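Local structure of chloramphenicol acetyltransferase (6PXA) at residues I186-T199 with I208-G220. The protein probably transfers the acetyl group of acetyl-CoA to chloramphenicol, as a hexapeptide-repeat acyltransferase, and binds taurocholic acid in the crystal. Sequence-based numbering, arbitrary orientation.
Sequences IKWWDWPLQHIKNT and IEELEQYFIKNVG
The indole of W191 is sandwiched between V219 of helix 208-219 over one face and CA of W188, from its own segment, against the opposite one. V219 CG1 sits 3.8 Å from the centroid of the five-membered ring, while CG2, over the centre of the indole, also faces the H195 ring. The rings of F215 and Y214 run nearly parallel to the indole but are slid off it, F215 CD1 approaching W191 NE1 at 3.4 Å. That NE1 donates a bent bond to I186 O (2.8 Å) from above the carbonyl plane, which helps set the rotation of the indole. I186 CG2 rests over the face of F215. In this left-handed parallel beta-helix family the coil is followed by C-terminal helices, and here helix 208-219 runs at 140° to helix 193-198, roughly antiparallel but well inclined, with I98 of a second subunit touching L211. Y214, its CG anti to the backbone N (chi1 -177°), extends across to helix 193-198, where its OH forms a nearly straight hydrogen bond with H195 ND1 at the imidazole edge (2.7 Å) and takes a longer one from N198 ND2 (3.2 Å), lying in that amide's plane. Over the centre of the Y214 ring stands T199 OG1, which donates to H195 O.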
# COMPACT_ATOMS: atom_id res chain seq x y z
N ILE B 186 -3.40 30.25 -20.04
CA ILE B 186 -4.66 30.89 -19.65
C ILE B 186 -4.98 30.64 -18.18
O ILE B 186 -5.64 31.47 -17.54
CB ILE B 186 -5.83 30.45 -20.56
CG1 ILE B 186 -6.09 28.95 -20.45
CG2 ILE B 186 -5.57 30.82 -22.02
CD1 ILE B 186 -7.18 28.49 -21.43
N LYS B 187 -4.53 29.52 -17.61
CA LYS B 187 -4.61 29.26 -16.17
C LYS B 187 -6.00 29.57 -15.61
O LYS B 187 -6.18 30.46 -14.78
CB LYS B 187 -3.56 30.08 -15.41
CG LYS B 187 -2.13 29.87 -15.86
CD LYS B 187 -1.19 30.54 -14.89
CE LYS B 187 0.26 30.51 -15.37
NZ LYS B 187 0.60 31.64 -16.29
N TRP B 188 -6.99 28.78 -16.07
CA TRP B 188 -8.38 29.03 -15.69
C TRP B 188 -8.60 28.94 -14.19
O TRP B 188 -9.57 29.52 -13.69
CB TRP B 188 -9.34 28.05 -16.40
CG TRP B 188 -9.19 26.58 -15.94
CD1 TRP B 188 -8.54 25.59 -16.61
CD2 TRP B 188 -9.73 25.96 -14.74
NE1 TRP B 188 -8.62 24.40 -15.91
CE2 TRP B 188 -9.33 24.61 -14.76
CE3 TRP B 188 -10.49 26.42 -13.66
CZ2 TRP B 188 -9.68 23.71 -13.74
CZ3 TRP B 188 -10.82 25.55 -12.65
CH2 TRP B 188 -10.41 24.21 -12.69
N TRP B 189 -7.73 28.22 -13.47
CA TRP B 189 -7.85 28.16 -12.02
C TRP B 189 -7.60 29.52 -11.36
O TRP B 189 -8.00 29.72 -10.21
CB TRP B 189 -6.91 27.08 -11.44
CG TRP B 189 -5.56 27.10 -12.07
CD1 TRP B 189 -4.52 27.91 -11.75
CD2 TRP B 189 -5.11 26.28 -13.16
NE1 TRP B 189 -3.44 27.65 -12.57
CE2 TRP B 189 -3.78 26.65 -13.44
CE3 TRP B 189 -5.70 25.26 -13.92
CZ2 TRP B 189 -3.03 26.04 -14.44
CZ3 TRP B 189 -4.95 24.65 -14.91
CH2 TRP B 189 -3.64 25.05 -15.17
N ASP B 190 -7.00 30.47 -12.06
CA ASP B 190 -6.73 31.79 -11.51
C ASP B 190 -7.77 32.83 -11.91
O ASP B 190 -7.72 33.95 -11.42
CB ASP B 190 -5.34 32.25 -11.92
CG ASP B 190 -4.23 31.54 -11.16
OD1 ASP B 190 -4.48 31.11 -10.01
OD2 ASP B 190 -3.11 31.43 -11.70
N TRP B 191 -8.72 32.48 -12.78
CA TRP B 191 -9.76 33.41 -13.21
C TRP B 191 -10.66 33.80 -12.04
O TRP B 191 -10.85 33.02 -11.10
CB TRP B 191 -10.62 32.78 -14.30
CG TRP B 191 -9.92 32.46 -15.57
CD1 TRP B 191 -8.61 32.69 -15.87
CD2 TRP B 191 -10.50 31.85 -16.73
NE1 TRP B 191 -8.34 32.25 -17.14
CE2 TRP B 191 -9.48 31.74 -17.69
CE3 TRP B 191 -11.78 31.37 -17.05
CZ2 TRP B 191 -9.69 31.16 -18.95
CZ3 TRP B 191 -11.99 30.81 -18.29
CH2 TRP B 191 -10.96 30.72 -19.23
N PRO B 192 -11.29 34.98 -12.11
CA PRO B 192 -12.32 35.30 -11.13
C PRO B 192 -13.43 34.26 -11.17
O PRO B 192 -13.67 33.62 -12.20
CB PRO B 192 -12.83 36.68 -11.57
CG PRO B 192 -11.73 37.24 -12.44
CD PRO B 192 -11.18 36.02 -13.14
N LEU B 193 -14.08 34.06 -10.02
CA LEU B 193 -14.98 32.92 -9.90
C LEU B 193 -16.12 33.00 -10.90
O LEU B 193 -16.56 31.97 -11.43
CB LEU B 193 -15.53 32.85 -8.47
CG LEU B 193 -16.76 31.98 -8.22
CD1 LEU B 193 -16.49 30.49 -8.49
CD2 LEU B 193 -17.26 32.20 -6.80
N GLN B 194 -16.62 34.20 -11.20
CA GLN B 194 -17.72 34.30 -12.15
C GLN B 194 -17.31 33.87 -13.56
O GLN B 194 -18.15 33.40 -14.33
CB GLN B 194 -18.28 35.74 -12.17
CG GLN B 194 -19.59 35.90 -12.95
CD GLN B 194 -20.72 35.00 -12.43
OE1 GLN B 194 -21.08 35.05 -11.26
NE2 GLN B 194 -21.26 34.18 -13.32
N HIS B 195 -16.03 33.99 -13.91
CA HIS B 195 -15.59 33.56 -15.23
C HIS B 195 -15.48 32.04 -15.29
O HIS B 195 -15.73 31.43 -16.34
CB HIS B 195 -14.24 34.19 -15.58
CG HIS B 195 -14.35 35.59 -16.10
ND1 HIS B 195 -15.13 35.92 -17.19
CD2 HIS B 195 -13.76 36.75 -15.70
CE1 HIS B 195 -15.03 37.22 -17.42
NE2 HIS B 195 -14.20 37.74 -16.54
N ILE B 196 -15.08 31.42 -14.19
CA ILE B 196 -15.08 29.96 -14.12
C ILE B 196 -16.50 29.44 -14.18
O ILE B 196 -16.80 28.49 -14.91
CB ILE B 196 -14.35 29.49 -12.85
CG1 ILE B 196 -12.90 29.99 -12.88
CG2 ILE B 196 -14.41 27.95 -12.73
CD1 ILE B 196 -12.06 29.63 -11.68
N LYS B 197 -17.41 30.06 -13.42
CA LYS B 197 -18.82 29.72 -13.54
C LYS B 197 -19.31 29.88 -14.97
O LYS B 197 -19.93 28.97 -15.53
CB LYS B 197 -19.63 30.58 -12.57
CG LYS B 197 -19.25 30.33 -11.12
CD LYS B 197 -20.13 31.10 -10.15
CE LYS B 197 -21.57 30.64 -10.24
NZ LYS B 197 -22.41 31.25 -9.17
N ASN B 198 -19.00 31.03 -15.60
CA ASN B 198 -19.49 31.31 -16.95
C ASN B 198 -19.01 30.29 -17.96
O ASN B 198 -19.69 30.03 -18.96
CB ASN B 198 -19.07 32.71 -17.41
CG ASN B 198 -19.80 33.82 -16.70
OD1 ASN B 198 -20.79 33.57 -16.01
ND2 ASN B 198 -19.33 35.05 -16.88
N THR B 199 -17.82 29.73 -17.76
CA THR B 199 -17.27 28.80 -18.73
C THR B 199 -17.39 27.36 -18.28
O THR B 199 -16.78 26.47 -18.89
CB THR B 199 -15.82 29.17 -19.02
OG1 THR B 199 -15.67 30.58 -18.89
CG2 THR B 199 -15.49 28.80 -20.44
N ILE B 208 -10.69 22.57 -25.36
CA ILE B 208 -9.70 23.53 -24.88
C ILE B 208 -9.71 24.80 -25.73
O ILE B 208 -9.54 25.91 -25.20
CB ILE B 208 -8.30 22.87 -24.86
CG1 ILE B 208 -8.26 21.80 -23.76
CG2 ILE B 208 -7.20 23.91 -24.69
CD1 ILE B 208 -7.03 20.94 -23.81
N GLU B 209 -9.91 24.67 -27.04
CA GLU B 209 -9.85 25.83 -27.93
C GLU B 209 -11.01 26.79 -27.67
O GLU B 209 -10.84 28.01 -27.74
CB GLU B 209 -9.84 25.39 -29.38
CG GLU B 209 -8.55 24.71 -29.79
CD GLU B 209 -8.49 24.46 -31.28
OE1 GLU B 209 -9.49 24.72 -31.97
OE2 GLU B 209 -7.43 24.01 -31.75
N GLU B 210 -12.20 26.26 -27.38
CA GLU B 210 -13.29 27.10 -26.89
C GLU B 210 -12.87 27.83 -25.62
O GLU B 210 -13.07 29.04 -25.48
CB GLU B 210 -14.54 26.26 -26.62
CG GLU B 210 -15.45 26.03 -27.80
CD GLU B 210 -16.74 25.32 -27.40
OE1 GLU B 210 -16.79 24.07 -27.45
OE2 GLU B 210 -17.71 26.01 -27.03
N LEU B 211 -12.26 27.10 -24.68
CA LEU B 211 -11.79 27.74 -23.46
C LEU B 211 -10.81 28.87 -23.78
O LEU B 211 -10.88 29.96 -23.19
CB LEU B 211 -11.15 26.71 -22.54
CG LEU B 211 -10.97 27.22 -21.11
CD1 LEU B 211 -12.31 27.44 -20.46
CD2 LEU B 211 -10.11 26.29 -20.24
N GLU B 212 -9.90 28.64 -24.73
CA GLU B 212 -8.90 29.64 -25.08
C GLU B 212 -9.55 30.87 -25.70
O GLU B 212 -9.09 32.00 -25.49
CB GLU B 212 -7.87 29.05 -26.03
CG GLU B 212 -6.73 29.98 -26.39
CD GLU B 212 -5.93 29.51 -27.59
OE1 GLU B 212 -6.43 28.67 -28.37
OE2 GLU B 212 -4.80 30.00 -27.77
N GLN B 213 -10.63 30.68 -26.47
CA GLN B 213 -11.34 31.83 -27.04
C GLN B 213 -12.06 32.62 -25.96
O GLN B 213 -12.03 33.85 -25.97
CB GLN B 213 -12.32 31.39 -28.12
CG GLN B 213 -11.69 30.84 -29.39
CD GLN B 213 -10.81 31.85 -30.11
OE1 GLN B 213 -11.17 33.03 -30.27
NE2 GLN B 213 -9.65 31.39 -30.57
N TYR B 214 -12.72 31.94 -25.01
CA TYR B 214 -13.36 32.66 -23.91
C TYR B 214 -12.36 33.52 -23.17
O TYR B 214 -12.65 34.67 -22.82
CB TYR B 214 -14.04 31.69 -22.93
CG TYR B 214 -14.77 32.44 -21.82
CD1 TYR B 214 -14.12 32.82 -20.65
CD2 TYR B 214 -16.10 32.79 -21.97
CE1 TYR B 214 -14.79 33.52 -19.66
CE2 TYR B 214 -16.78 33.48 -20.99
CZ TYR B 214 -16.12 33.86 -19.84
OH TYR B 214 -16.82 34.56 -18.87
N PHE B 215 -11.16 32.97 -22.92
CA PHE B 215 -10.09 33.75 -22.32
C PHE B 215 -9.81 35.02 -23.11
O PHE B 215 -9.73 36.11 -22.55
CB PHE B 215 -8.82 32.90 -22.22
CG PHE B 215 -7.69 33.59 -21.55
CD1 PHE B 215 -7.61 33.63 -20.16
CD2 PHE B 215 -6.70 34.22 -22.29
CE1 PHE B 215 -6.58 34.27 -19.54
CE2 PHE B 215 -5.66 34.85 -21.68
CZ PHE B 215 -5.60 34.87 -20.29
N ILE B 216 -9.65 34.89 -24.43
CA ILE B 216 -9.26 36.04 -25.24
C ILE B 216 -10.32 37.14 -25.18
O ILE B 216 -9.99 38.33 -25.10
CB ILE B 216 -8.98 35.60 -26.70
CG1 ILE B 216 -7.81 34.61 -26.74
CG2 ILE B 216 -8.71 36.81 -27.59
CD1 ILE B 216 -7.64 33.90 -28.08
N LYS B 217 -11.60 36.75 -25.17
CA LYS B 217 -12.67 37.74 -25.24
C LYS B 217 -13.00 38.34 -23.88
O LYS B 217 -13.42 39.50 -23.81
CB LYS B 217 -13.94 37.12 -25.83
CG LYS B 217 -13.72 36.27 -27.06
CD LYS B 217 -13.49 37.09 -28.30
CE LYS B 217 -13.20 36.18 -29.49
NZ LYS B 217 -14.12 34.98 -29.54
N ASN B 218 -12.82 37.59 -22.80
CA ASN B 218 -13.40 37.96 -21.51
C ASN B 218 -12.40 38.13 -20.38
O ASN B 218 -12.63 38.96 -19.49
CB ASN B 218 -14.44 36.91 -21.11
CG ASN B 218 -15.50 36.74 -22.18
OD1 ASN B 218 -15.66 35.66 -22.75
ND2 ASN B 218 -16.20 37.83 -22.49
N VAL B 219 -11.29 37.41 -20.39
CA VAL B 219 -10.39 37.38 -19.25
C VAL B 219 -9.16 38.23 -19.53
O VAL B 219 -8.94 39.26 -18.88
CB VAL B 219 -10.00 35.93 -18.90
CG1 VAL B 219 -9.26 35.87 -17.58
CG2 VAL B 219 -11.25 35.05 -18.86
N GLY B 220 -8.35 37.81 -20.50
CA GLY B 220 -7.22 38.60 -20.95
C GLY B 220 -6.16 38.86 -19.90
O GLY B 220 -5.57 39.94 -19.86